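Local structure of ParB domain protein nuclease (Sulfolobus solfataricus, 5K5D) at residues B[21-24]-B[25-29]; B[33-36]-B[37-41]; B[99-102]-B[103-106]; B[220-223]-B[224-227]; B[259-262]-B[263-266]. The protein probably takes part in archaeal DNA segregation as a pNOB8-like ParB protein and may act as a nuclease. The protein carries 4 engineered substitutions. One frame throughout, in Å; residues are numbered along the deposited sequence.

In the fold
All five contacts join side chains a few residues apart in the chain, yet they differ with their place in the fold. Contacts 1, 3 and 4 are partly buried; contacts 2 and 5 lie at the surface. In the ParB-N part contact 1 caps the short helix 23-26, contact 2 opens helix 37-45 and contact 3 turns the chain between helices 90-99 and 109-128. V29 and S34 both pack against R104, so contacts 1 and 2 each meet contact 3. Contact 4, mainly apolar, lies on helix 218-230, its centre about 27 Å from that of contact 3. Contact 5, a turn combining a tyrosine CH-pi contact with a salt bridge, is joined to contact 4 by the R227-D261 salt bridge.

Contact 1. Residues B[21-24]-B[25-29]; sequences EDDE and FKTMV. Engineered in segment 25-29: M28 (natural residue Leu).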
loop_
_atom_site.group_PDB
_atom_site.type_symbol
_atom_site.label_atom_id
_atom_site.label_comp_id
_atom_site.label_asym_id
_atom_site.label_seq_id
_atom_site.Cartn_x
_atom_site.Cartn_y
_atom_site.Cartn_z
ATOM N N GLU B 21 16.733 -11.979 6.492
ATOM C CA GLU B 21 15.456 -11.283 6.433
ATOM C C GLU B 21 15.563 -9.827 6.869
ATOM O O GLU B 21 16.352 -9.483 7.746
ATOM C CB GLU B 21 14.393 -12.020 7.250
ATOM C CG GLU B 21 14.567 -11.930 8.751
ATOM C CD GLU B 21 13.404 -12.553 9.495
ATOM O OE1 GLU B 21 12.886 -13.592 9.028
ATOM O OE2 GLU B 21 13.000 -11.996 10.537
ATOM N N ASP B 22 14.769 -8.979 6.225
ATOM C CA ASP B 22 14.710 -7.563 6.542
ATOM C C ASP B 22 13.338 -7.299 7.136
ATOM O O ASP B 22 12.317 -7.506 6.477
ATOM C CB ASP B 22 14.903 -6.731 5.274
ATOM C CG ASP B 22 14.913 -5.243 5.548
ATOM O OD1 ASP B 22 16.000 -4.635 5.503
ATOM O OD2 ASP B 22 13.828 -4.683 5.808
ATOM N N ASP B 23 13.306 -6.851 8.383
ATOM C CA ASP B 23 12.042 -6.767 9.104
ATOM C C ASP B 23 11.039 -5.825 8.445
ATOM O O ASP B 23 9.830 -5.986 8.608
ATOM C CB ASP B 23 12.266 -6.390 10.565
ATOM C CG ASP B 23 11.517 -7.301 11.510
ATOM O OD1 ASP B 23 10.377 -6.956 11.892
ATOM O OD2 ASP B 23 12.062 -8.375 11.850
ATOM N N GLU B 24 11.537 -4.853 7.688
ATOM C CA GLU B 24 10.648 -3.946 6.980
ATOM C C GLU B 24 9.987 -4.663 5.813
ATOM O O GLU B 24 8.772 -4.598 5.646
ATOM C CB GLU B 24 11.394 -2.711 6.475
ATOM C CG GLU B 24 10.460 -1.608 6.005
ATOM C CD GLU B 24 11.031 -0.796 4.862
ATOM O OE1 GLU B 24 11.637 -1.397 3.952
ATOM O OE2 GLU B 24 10.875 0.444 4.873
ATOM N N PHE B 25 10.791 -5.340 5.000
ATOM C CA PHE B 25 10.258 -6.075 3.860
ATOM C C PHE B 25 9.351 -7.183 4.354
ATOM O O PHE B 25 8.365 -7.536 3.705
ATOM C CB PHE B 25 11.388 -6.660 3.016
ATOM C CG PHE B 25 12.341 -5.630 2.487
ATOM C CD1 PHE B 25 13.659 -5.961 2.204
ATOM C CD2 PHE B 25 11.922 -4.324 2.276
ATOM C CE1 PHE B 25 14.539 -5.009 1.719
ATOM C CE2 PHE B 25 12.798 -3.368 1.791
ATOM C CZ PHE B 25 14.108 -3.709 1.514
ATOM N N LYS B 26 9.690 -7.718 5.520
ATOM C CA LYS B 26 8.938 -8.811 6.123
ATOM C C LYS B 26 7.502 -8.406 6.428
ATOM O O LYS B 26 6.606 -9.247 6.444
ATOM C CB LYS B 26 9.623 -9.278 7.404
ATOM C CG LYS B 26 8.881 -10.375 8.147
ATOM C CD LYS B 26 9.658 -10.800 9.384
ATOM C CE LYS B 26 9.046 -12.030 10.030
ATOM N NZ LYS B 26 9.851 -12.489 11.196
ATOM N N THR B 27 7.286 -7.115 6.655
ATOM C CA THR B 27 5.971 -6.630 7.048
ATOM C C THR B 27 5.350 -5.682 6.032
ATOM O O THR B 27 4.312 -5.085 6.301
ATOM C CB THR B 27 6.024 -5.924 8.414
ATOM O OG1 THR B 27 6.815 -4.732 8.311
ATOM C CG2 THR B 27 6.619 -6.855 9.468
HETATM N N MSE B 28 5.977 -5.550 4.866
HETATM C CA MSE B 28 5.453 -4.690 3.804
HETATM C C MSE B 28 4.043 -5.083 3.381
HETATM O O MSE B 28 3.136 -4.246 3.344
HETATM C CB MSE B 28 6.371 -4.710 2.579
HETATM C CG MSE B 28 7.527 -3.725 2.645
HETATM SE SE MSE B 28 6.926 -1.880 2.877
HETATM C CE MSE B 28 5.510 -1.854 1.548
ATOM N N VAL B 29 3.867 -6.360 3.052
ATOM C CA VAL B 29 2.588 -6.842 2.552
ATOM C C VAL B 29 1.622 -7.129 3.689
ATOM O O VAL B 29 1.958 -7.857 4.627
ATOM C CB VAL B 29 2.751 -8.097 1.673
ATOM C CG1 VAL B 29 1.393 -8.665 1.311
ATOM C CG2 VAL B 29 3.554 -7.763 0.416
#
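One face of the F25 ring carries the carboxylate of D22, the two planes only 25° apart and OD2 offset toward the rim. The closest touch there is D22 CB to F25 CD1, 3.4 Å. E24 comes at the same ring obliquely, its OE1 3.1 Å from F25 CE2, while that carboxylate is held from outside by R90 and R122. At D22 a chi1 of -178°, CG opposite the backbone N, brings OD2 back over the start of the helix. There it accepts from F25 N at 3.2 Å and from E24 N at 3.0 Å, and the two donors arrive from opposite faces of the carboxylate plane. D22 OD1 is in turn salt-bridged to R90, which should steady the cap. On the outer side the extended K26 chain carries NZ to within 3.3 Å of E21 OE2, a surface salt bridge. T27 OG1 adds a bond to D23 O. M28, an engineered selenomethionine, packs toward helix 109-128. The whole is a helix N-cap by aspartate, at the head of the short helix 23-26 in the ParB-like N-terminal region.

Contact 2. Residues B[33-36]-B[37-41]; sequences NSRE and DLEKS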
loop_
_atom_site.group_PDB
_atom_site.type_symbol
_atom_site.label_atom_id
_atom_site.label_comp_id
_atom_site.label_asym_id
_atom_site.label_seq_id
_atom_site.Cartn_x
_atom_site.Cartn_y
_atom_site.Cartn_z
ATOM N N ASN B 33 -5.021 -14.224 3.639
ATOM C CA ASN B 33 -5.418 -15.619 3.833
ATOM C C ASN B 33 -4.821 -16.562 2.796
ATOM O O ASN B 33 -5.402 -17.601 2.484
ATOM C CB ASN B 33 -6.946 -15.749 3.829
ATOM C CG ASN B 33 -7.600 -14.976 4.958
ATOM O OD1 ASN B 33 -6.971 -14.696 5.981
ATOM N ND2 ASN B 33 -8.871 -14.627 4.780
ATOM N N SER B 34 -3.656 -16.206 2.269
ATOM C CA SER B 34 -3.072 -16.957 1.164
ATOM C C SER B 34 -2.065 -18.008 1.620
ATOM O O SER B 34 -1.488 -18.712 0.789
ATOM C CB SER B 34 -2.414 -16.010 0.161
ATOM O OG SER B 34 -1.245 -15.420 0.702
ATOM N N ARG B 35 -1.858 -18.121 2.931
ATOM C CA ARG B 35 -0.853 -19.049 3.449
ATOM C C ARG B 35 -1.110 -20.499 3.046
ATOM O O ARG B 35 -0.238 -21.148 2.472
ATOM C CB ARG B 35 -0.703 -18.952 4.968
ATOM C CG ARG B 35 0.447 -19.812 5.483
ATOM C CD ARG B 35 0.607 -19.766 6.991
ATOM N NE ARG B 35 1.784 -20.522 7.413
ATOM C CZ ARG B 35 2.969 -19.979 7.680
ATOM N NH1 ARG B 35 3.138 -18.667 7.583
ATOM N NH2 ARG B 35 3.984 -20.748 8.052
ATOM N N GLU B 36 -2.295 -21.012 3.356
ATOM C CA GLU B 36 -2.622 -22.393 3.010
ATOM C C GLU B 36 -2.540 -22.590 1.497
ATOM O O GLU B 36 -2.216 -23.677 1.014
ATOM C CB GLU B 36 -4.005 -22.779 3.544
ATOM C CG GLU B 36 -4.108 -22.725 5.063
ATOM C CD GLU B 36 -5.508 -23.017 5.573
ATOM O OE1 GLU B 36 -6.328 -23.550 4.795
ATOM O OE2 GLU B 36 -5.787 -22.708 6.753
ATOM N N ASP B 37 -2.820 -21.524 0.755
ATOM C CA ASP B 37 -2.729 -21.559 -0.697
ATOM C C ASP B 37 -1.323 -21.946 -1.160
ATOM O O ASP B 37 -1.136 -23.006 -1.763
ATOM C CB ASP B 37 -3.148 -20.214 -1.300
ATOM C CG ASP B 37 -4.528 -19.771 -0.836
ATOM O OD1 ASP B 37 -4.798 -19.829 0.385
ATOM O OD2 ASP B 37 -5.344 -19.367 -1.693
ATOM N N LEU B 38 -0.334 -21.102 -0.878
ATOM C CA LEU B 38 1.039 -21.424 -1.271
ATOM C C LEU B 38 1.714 -22.369 -0.279
ATOM O O LEU B 38 2.938 -22.501 -0.257
ATOM C CB LEU B 38 1.890 -20.170 -1.522
ATOM C CG LEU B 38 1.918 -18.966 -0.574
ATOM C CD1 LEU B 38 0.960 -17.872 -1.036
ATOM C CD2 LEU B 38 1.649 -19.366 0.865
ATOM N N GLU B 39 0.898 -23.032 0.534
ATOM C CA GLU B 39 1.384 -24.040 1.465
ATOM C C GLU B 39 1.281 -25.414 0.813
ATOM O O GLU B 39 2.151 -26.266 0.991
ATOM C CB GLU B 39 0.564 -24.002 2.754
ATOM C CG GLU B 39 1.264 -24.572 3.970
ATOM C CD GLU B 39 0.490 -24.316 5.251
ATOM O OE1 GLU B 39 0.984 -23.543 6.102
ATOM O OE2 GLU B 39 -0.614 -24.886 5.406
ATOM N N LYS B 40 0.211 -25.620 0.049
ATOM C CA LYS B 40 0.021 -26.878 -0.664
ATOM C C LYS B 40 0.802 -26.866 -1.969
ATOM O O LYS B 40 1.278 -27.905 -2.423
ATOM C CB LYS B 40 -1.461 -27.135 -0.941
ATOM C CG LYS B 40 -2.054 -26.257 -2.020
ATOM C CD LYS B 40 -2.746 -27.096 -3.082
ATOM C CE LYS B 40 -3.920 -27.866 -2.504
ATOM N NZ LYS B 40 -4.672 -28.598 -3.559
ATOM N N SER B 41 0.922 -25.685 -2.570
ATOM C CA SER B 41 1.723 -25.512 -3.775
ATOM C C SER B 41 3.120 -26.061 -3.530
ATOM O O SER B 41 3.628 -26.864 -4.311
ATOM C CB SER B 41 1.813 -24.030 -4.148
ATOM O OG SER B 41 0.536 -23.417 -4.128
#
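The carbonyl oxygen of E36 is gripped by two backbone amides of the following turn, K40 N at 3.3 Å and, more weakly, E39 N at 3.2 Å. Two residues earlier S34 O accepts from L38 N at 3.1 Å, a fairly straight bond of 163°. The L38 side chain folds back over the same carbonyl because its CG sits between the backbone N and the carbonyl carbon (chi1 46°). From there CD1 lies 3.7 Å from S34 OG, whose own polar partner is N32; CD1 also packs on Q106, and the side chain touches I68. Shortening L38 to an alanine would remove the branch that touches S34, I68 and Q106 and is likely to open a gap beside helix 63-71. On the other flank the extended R35 chain sets NE 3.4 Å from E39 OE1, a weak bond within a salt bridge. The carboxylate oxygen lies at the guanidinium edge, although the planes stand 78° apart. R35 NH2 is bound instead to D67 of helix 63-71, so the arginine links two helices. A salt bridge spaced i to i+4 across the first turn is the arrangement here, at the N-terminal start of helix 37-45.

Contact 3. Residues B[99-102]-B[103-106]; sequences TFNG and VRRQ
R104 turns back along its own loop to meet N101, and several of its side-chain atoms meet a neighbour on the way. CB lies 3.2 Å from N101 O. CG is anti to the backbone N, and bends at chi2 and chi3 (65°) then swing the rest alongside N101, so that the two side chains point the same way. CD passes F100 O at 4.0 Å. Farther out, N101 OD1 sits 3.2 Å from R104 NE and 3.2 Å from R104 NH2; both bonds are weak, and the amide and guanidinium planes stand nearly upright to one another, 81° apart. NH1 reaches forward instead to Q106 OE1 at 2.9 Å. That oxygen lies close to the guanidinium plane, although the nitrogen sits well above the plane of the glutamine amide. NH2 has a further partner in a bound citrate, probably from the crystallisation liquor. A flip of the N101 amide is unlikely, since ND2 donates to I97 O and D61 OD1, and this leaves OD1 directed at the arginine. Beneath the side chains R104 N bonds to N101 O at 3.0 Å, with G102 and V103 in the backbone angles of a type I beta turn. V29 and S34 pack against the arginine from the connection between helices 23-26 and 37-45. N101 and R104 are probably the Asn and Arg of the ENxxR motif of ParB-N domains, with F100 in the Glu position; in CTP-binding ParB relatives that motif lies at the nucleotide pocket. A citrate on R104 is consistent with an anion-binding site here.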
loop_
_atom_site.group_PDB
_atom_site.type_symbol
_atom_site.label_atom_id
_atom_site.label_comp_id
_atom_site.label_asym_id
_atom_site.label_seq_id
_atom_site.Cartn_x
_atom_site.Cartn_y
_atom_site.Cartn_z
ATOM N N THR B 99 5.789 -5.041 -7.598
ATOM C CA THR B 99 5.633 -5.786 -8.832
ATOM C C THR B 99 5.088 -7.175 -8.562
ATOM O O THR B 99 4.218 -7.651 -9.285
ATOM C CB THR B 99 6.955 -5.906 -9.601
ATOM O OG1 THR B 99 7.283 -4.640 -10.185
ATOM C CG2 THR B 99 6.821 -6.941 -10.707
ATOM N N PHE B 100 5.587 -7.816 -7.512
ATOM C CA PHE B 100 5.208 -9.192 -7.226
ATOM C C PHE B 100 4.021 -9.330 -6.283
ATOM O O PHE B 100 3.673 -10.442 -5.887
ATOM C CB PHE B 100 6.405 -9.987 -6.702
ATOM C CG PHE B 100 7.449 -10.241 -7.745
ATOM C CD1 PHE B 100 8.681 -9.611 -7.686
ATOM C CD2 PHE B 100 7.184 -11.092 -8.807
ATOM C CE1 PHE B 100 9.639 -9.839 -8.663
ATOM C CE2 PHE B 100 8.136 -11.325 -9.789
ATOM C CZ PHE B 100 9.365 -10.697 -9.717
ATOM N N ASN B 101 3.395 -8.214 -5.926
ATOM C CA ASN B 101 2.266 -8.271 -5.002
ATOM C C ASN B 101 1.030 -7.460 -5.407
ATOM O O ASN B 101 -0.096 -7.866 -5.126
ATOM C CB ASN B 101 2.712 -7.910 -3.586
ATOM C CG ASN B 101 3.623 -8.956 -2.983
ATOM O OD1 ASN B 101 3.159 -9.952 -2.427
ATOM N ND2 ASN B 101 4.931 -8.738 -3.094
ATOM N N GLY B 102 1.243 -6.324 -6.064
ATOM C CA GLY B 102 0.146 -5.454 -6.458
ATOM C C GLY B 102 -0.906 -6.102 -7.344
ATOM O O GLY B 102 -2.089 -5.781 -7.243
ATOM N N VAL B 103 -0.477 -7.009 -8.219
ATOM C CA VAL B 103 -1.388 -7.699 -9.132
ATOM C C VAL B 103 -1.971 -8.969 -8.505
ATOM O O VAL B 103 -2.946 -9.530 -9.003
ATOM C CB VAL B 103 -0.681 -8.061 -10.462
ATOM C CG1 VAL B 103 -1.581 -8.921 -11.338
ATOM C CG2 VAL B 103 -0.267 -6.806 -11.202
ATOM N N ARG B 104 -1.372 -9.409 -7.402
ATOM C CA ARG B 104 -1.740 -10.670 -6.760
ATOM C C ARG B 104 -3.232 -10.766 -6.418
ATOM O O ARG B 104 -3.821 -9.827 -5.886
ATOM C CB ARG B 104 -0.880 -10.898 -5.514
ATOM C CG ARG B 104 -0.771 -12.349 -5.087
ATOM C CD ARG B 104 0.601 -12.648 -4.504
ATOM N NE ARG B 104 0.836 -11.924 -3.263
ATOM C CZ ARG B 104 0.702 -12.456 -2.053
ATOM N NH1 ARG B 104 0.337 -13.722 -1.924
ATOM N NH2 ARG B 104 0.934 -11.722 -0.972
ATOM N N ARG B 105 -3.831 -11.912 -6.723
ATOM C CA ARG B 105 -5.263 -12.105 -6.531
ATOM C C ARG B 105 -5.615 -12.486 -5.096
ATOM O O ARG B 105 -6.717 -12.202 -4.626
ATOM C CB ARG B 105 -5.794 -13.160 -7.502
ATOM C CG ARG B 105 -5.080 -14.496 -7.405
ATOM C CD ARG B 105 -5.115 -15.240 -8.732
ATOM N NE ARG B 105 -4.782 -14.368 -9.858
ATOM C CZ ARG B 105 -3.580 -13.839 -10.072
ATOM N NH1 ARG B 105 -2.581 -14.080 -9.231
ATOM N NH2 ARG B 105 -3.379 -13.058 -11.125
ATOM N N GLN B 106 -4.682 -13.124 -4.398
ATOM C CA GLN B 106 -4.914 -13.489 -3.006
ATOM C C GLN B 106 -5.148 -12.251 -2.140
ATOM O O GLN B 106 -5.577 -12.362 -0.990
ATOM C CB GLN B 106 -3.746 -14.306 -2.449
ATOM C CG GLN B 106 -3.407 -15.548 -3.247
ATOM C CD GLN B 106 -2.120 -15.392 -4.034
ATOM O OE1 GLN B 106 -1.035 -15.709 -3.542
ATOM N NE2 GLN B 106 -2.235 -14.897 -5.264
#

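Contact 4. Residues B[220-223]-B[224-227]; sequences QAFR and IYTR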
loop_
_atom_site.group_PDB
_atom_site.type_symbol
_atom_site.label_atom_id
_atom_site.label_comp_id
_atom_site.label_asym_id
_atom_site.label_seq_id
_atom_site.Cartn_x
_atom_site.Cartn_y
_atom_site.Cartn_z
ATOM N N GLN B 220 -16.186 4.626 -2.120
ATOM C CA GLN B 220 -17.143 5.019 -1.098
ATOM C C GLN B 220 -16.552 6.094 -0.193
ATOM O O GLN B 220 -17.239 7.033 0.202
ATOM C CB GLN B 220 -17.544 3.798 -0.266
ATOM C CG GLN B 220 -18.830 3.974 0.505
ATOM C CD GLN B 220 -20.016 4.212 -0.406
ATOM O OE1 GLN B 220 -20.367 3.360 -1.221
ATOM N NE2 GLN B 220 -20.636 5.380 -0.277
ATOM N N ALA B 221 -15.270 5.950 0.134
ATOM C CA ALA B 221 -14.580 6.926 0.969
ATOM C C ALA B 221 -14.472 8.261 0.249
ATOM O O ALA B 221 -14.578 9.321 0.864
ATOM C CB ALA B 221 -13.200 6.421 1.342
ATOM N N PHE B 222 -14.260 8.200 -1.061
ATOM C CA PHE B 222 -14.094 9.402 -1.863
ATOM C C PHE B 222 -15.415 10.156 -2.038
ATOM O O PHE B 222 -15.436 11.386 -2.119
ATOM C CB PHE B 222 -13.491 9.056 -3.225
ATOM C CG PHE B 222 -13.142 10.258 -4.048
ATOM C CD1 PHE B 222 -11.934 10.906 -3.869
ATOM C CD2 PHE B 222 -14.027 10.745 -4.992
ATOM C CE1 PHE B 222 -11.613 12.014 -4.616
ATOM C CE2 PHE B 222 -13.713 11.850 -5.743
ATOM C CZ PHE B 222 -12.503 12.487 -5.557
ATOM N N ARG B 223 -16.516 9.414 -2.103
ATOM C CA ARG B 223 -17.836 10.033 -2.148
ATOM C C ARG B 223 -18.059 10.841 -0.879
ATOM O O ARG B 223 -18.594 11.950 -0.921
ATOM C CB ARG B 223 -18.932 8.976 -2.292
ATOM C CG ARG B 223 -19.073 8.394 -3.693
ATOM C CD ARG B 223 -20.207 7.383 -3.744
ATOM N NE ARG B 223 -21.488 7.982 -3.378
ATOM C CZ ARG B 223 -22.554 7.292 -2.982
ATOM N NH1 ARG B 223 -22.495 5.969 -2.891
ATOM N NH2 ARG B 223 -23.677 7.925 -2.668
ATOM N N ILE B 224 -17.639 10.274 0.249
ATOM C CA ILE B 224 -17.731 10.954 1.535
ATOM C C ILE B 224 -16.912 12.238 1.525
ATOM O O ILE B 224 -17.357 13.271 2.030
ATOM C CB ILE B 224 -17.231 10.058 2.680
ATOM C CG1 ILE B 224 -18.226 8.925 2.939
ATOM C CG2 ILE B 224 -17.015 10.877 3.941
ATOM C CD1 ILE B 224 -17.800 7.972 4.033
ATOM N N TYR B 225 -15.715 12.164 0.946
ATOM C CA TYR B 225 -14.829 13.321 0.857
ATOM C C TYR B 225 -15.497 14.483 0.130
ATOM O O TYR B 225 -15.720 15.548 0.709
ATOM C CB TYR B 225 -13.519 12.948 0.154
ATOM C CG TYR B 225 -12.643 14.135 -0.159
ATOM C CD1 TYR B 225 -11.932 14.781 0.847
ATOM C CD2 TYR B 225 -12.527 14.617 -1.458
ATOM C CE1 TYR B 225 -11.126 15.876 0.566
ATOM C CE2 TYR B 225 -11.723 15.714 -1.747
ATOM C CZ TYR B 225 -11.027 16.336 -0.730
ATOM O OH TYR B 225 -10.227 17.420 -1.006
ATOM N N THR B 226 -15.804 14.274 -1.146
ATOM C CA THR B 226 -16.401 15.314 -1.972
ATOM C C THR B 226 -17.703 15.831 -1.361
ATOM O O THR B 226 -18.005 17.023 -1.431
ATOM C CB THR B 226 -16.652 14.808 -3.399
ATOM O OG1 THR B 226 -17.392 13.582 -3.347
ATOM C CG2 THR B 226 -15.327 14.554 -4.104
ATOM N N ARG B 227 -18.463 14.928 -0.754
ATOM C CA ARG B 227 -19.705 15.291 -0.085
ATOM C C ARG B 227 -19.450 16.259 1.068
ATOM O O ARG B 227 -19.903 17.402 1.047
ATOM C CB ARG B 227 -20.409 14.032 0.424
ATOM C CG ARG B 227 -21.476 14.277 1.475
ATOM C CD ARG B 227 -22.663 15.026 0.908
ATOM N NE ARG B 227 -23.759 15.101 1.867
ATOM C CZ ARG B 227 -24.942 15.646 1.608
ATOM N NH1 ARG B 227 -25.183 16.169 0.413
ATOM N NH2 ARG B 227 -25.884 15.670 2.541
#
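F222 and Y225 lean against each other obliquely, their ring centroids 5.9 Å apart and the planes inclined by 38°. The nearest atoms are F222 CE1 and Y225 CD2, at 4.2 Å. Three residues apart and with the same chi1 setting, CG anti to the backbone N (-173° for F222 and 171° for Y225), the two rings leave the helix on the same flank. T226 meets the F222 ring obliquely at CE2, on the far side of CZ from CE1, its side chain set at about a right angle to that of F222. Its CG2 methyl comes 3.6 Å from F222 CE2, so this ring is touched both by an aromatic carbon and by a methyl one residue farther on. Were F222 a serine, the T226 methyl and Y225 CD2 would probably lose the ring they both touch, leaving a gap beside helix 189-201. The threonine hydroxyl is turned back toward the preceding turn, between the backbone N and the carbonyl carbon. OG1 there stands 3.2 Å from both F222 O and R223 O. Ordinary helical bonds hold the frame, the straightest being T226 N to F222 O at 3.1 Å. R227, whose CB passes R223 O, carries its guanidinium away from this group, with NE bonded to I258 O. Among the neighbouring helices, 189-201 meets F222 and Y225, 203-210 meets A221, and 234-238 touches I224 and Y225. Helix 252-259 packs on Q220, R223 and R227, which places helix 218-230 amid four others.

Contact 5. Residues B[259-262]-B[263-266]; sequences LNDE and YRDL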
loop_
_atom_site.group_PDB
_atom_site.type_symbol
_atom_site.label_atom_id
_atom_site.label_comp_id
_atom_site.label_asym_id
_atom_site.label_seq_id
_atom_site.Cartn_x
_atom_site.Cartn_y
_atom_site.Cartn_z
ATOM N N LEU B 259 -24.330 10.906 3.334
ATOM C CA LEU B 259 -24.522 11.018 1.887
ATOM C C LEU B 259 -25.947 11.380 1.470
ATOM O O LEU B 259 -26.152 12.350 0.743
ATOM C CB LEU B 259 -24.065 9.734 1.185
ATOM C CG LEU B 259 -22.586 9.388 1.373
ATOM C CD1 LEU B 259 -22.169 8.227 0.483
ATOM C CD2 LEU B 259 -21.727 10.613 1.103
ATOM N N ASN B 260 -26.924 10.599 1.922
ATOM C CA ASN B 260 -28.323 10.876 1.610
ATOM C C ASN B 260 -28.791 12.188 2.233
ATOM O O ASN B 260 -28.728 12.369 3.447
ATOM C CB ASN B 260 -29.222 9.722 2.062
ATOM C CG ASN B 260 -30.634 9.815 1.492
ATOM O OD1 ASN B 260 -31.151 10.905 1.235
ATOM N ND2 ASN B 260 -31.263 8.662 1.293
ATOM N N ASP B 261 -29.266 13.093 1.387
ATOM C CA ASP B 261 -29.665 14.429 1.814
ATOM C C ASP B 261 -30.853 14.467 2.766
ATOM O O ASP B 261 -31.033 15.441 3.490
ATOM C CB ASP B 261 -29.967 15.300 0.598
ATOM C CG ASP B 261 -28.740 15.990 0.066
ATOM O OD1 ASP B 261 -27.987 16.563 0.884
ATOM O OD2 ASP B 261 -28.523 15.956 -1.163
ATOM N N GLU B 262 -31.675 13.425 2.760
ATOM C CA GLU B 262 -32.841 13.426 3.635
ATOM C C GLU B 262 -32.442 13.193 5.089
ATOM O O GLU B 262 -33.297 13.019 5.955
ATOM C CB GLU B 262 -33.886 12.397 3.187
ATOM C CG GLU B 262 -33.516 10.951 3.465
ATOM C CD GLU B 262 -34.735 10.046 3.580
ATOM O OE1 GLU B 262 -34.738 8.966 2.953
ATOM O OE2 GLU B 262 -35.686 10.409 4.306
ATOM N N TYR B 263 -31.140 13.196 5.357
ATOM C CA TYR B 263 -30.655 13.040 6.724
ATOM C C TYR B 263 -29.753 14.193 7.147
ATOM O O TYR B 263 -28.946 14.054 8.062
ATOM C CB TYR B 263 -29.933 11.705 6.893
ATOM C CG TYR B 263 -30.760 10.520 6.448
ATOM C CD1 TYR B 263 -30.559 9.939 5.204
ATOM C CD2 TYR B 263 -31.750 9.991 7.264
ATOM C CE1 TYR B 263 -31.312 8.858 4.791
ATOM C CE2 TYR B 263 -32.510 8.911 6.859
ATOM C CZ TYR B 263 -32.289 8.350 5.621
ATOM O OH TYR B 263 -33.045 7.276 5.211
ATOM N N ARG B 264 -29.904 15.336 6.483
ATOM C CA ARG B 264 -29.112 16.520 6.799
ATOM C C ARG B 264 -29.204 16.916 8.270
ATOM O O ARG B 264 -28.189 17.171 8.914
ATOM C CB ARG B 264 -29.537 17.701 5.929
ATOM C CG ARG B 264 -28.966 17.684 4.527
ATOM C CD ARG B 264 -29.248 18.995 3.822
ATOM N NE ARG B 264 -28.509 19.121 2.570
ATOM C CZ ARG B 264 -28.490 20.221 1.823
ATOM N NH1 ARG B 264 -29.173 21.292 2.204
ATOM N NH2 ARG B 264 -27.788 20.248 0.698
ATOM N N ASP B 265 -30.424 16.979 8.794
ATOM C CA ASP B 265 -30.644 17.416 10.169
ATOM C C ASP B 265 -29.857 16.562 11.157
ATOM O O ASP B 265 -29.217 17.081 12.069
ATOM C CB ASP B 265 -32.133 17.381 10.513
ATOM C CG ASP B 265 -32.965 18.238 9.579
ATOM O OD1 ASP B 265 -32.495 19.331 9.201
ATOM O OD2 ASP B 265 -34.086 17.814 9.216
ATOM N N LEU B 266 -29.909 15.249 10.963
ATOM C CA LEU B 266 -29.178 14.316 11.811
ATOM C C LEU B 266 -27.675 14.564 11.737
ATOM O O LEU B 266 -26.999 14.641 12.761
ATOM C CB LEU B 266 -29.498 12.875 11.409
ATOM C CG LEU B 266 -30.612 12.180 12.194
ATOM C CD1 LEU B 266 -31.742 13.140 12.519
ATOM C CD2 LEU B 266 -31.129 10.968 11.435
#
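Packing is closest round the ring of Y263, which N260 and E262 approach from two directions. E262 CG sits over one face, 3.6 Å from the ring centroid and 22° off the normal, a CH-pi contact. Its CG lies between the backbone N and the carbonyl carbon (chi1 73°), and from there the extended chain runs alongside the tyrosine in the same direction, the carboxylate stacked over the ring at a shallow tilt. N260 comes in at the edge, with CB in the ring plane and 3.4 Å from Y263 CD1, and its amide stands almost perpendicular to the ring. That amide has a second task: N260 OD1 accepts from E262 N at 3.0 Å in a nearly straight bond of 171°, while Y263 N bonds to N260 O at 3.2 Å. These bonds fix the turn that lets the tyrosine fold back over its own loop. The other side of the turn is looser and mainly polar. D261 and R264 lie side by side at the exposed surface, and OD1 of D261 meets R264 NE at 3.1 Å in a salt bridge. The nitrogen approaches from above the carboxylate plane, and the two flat groups stand at a steep angle. The same OD1 also binds R227 of helix 218-230, so one carboxylate oxygen is shared by two arginines, whose charges probably favour its ionised form. An Asx turn at N260 thus leads through a short 3-10 segment into helix 264-271, with Y263 at its N-cap position.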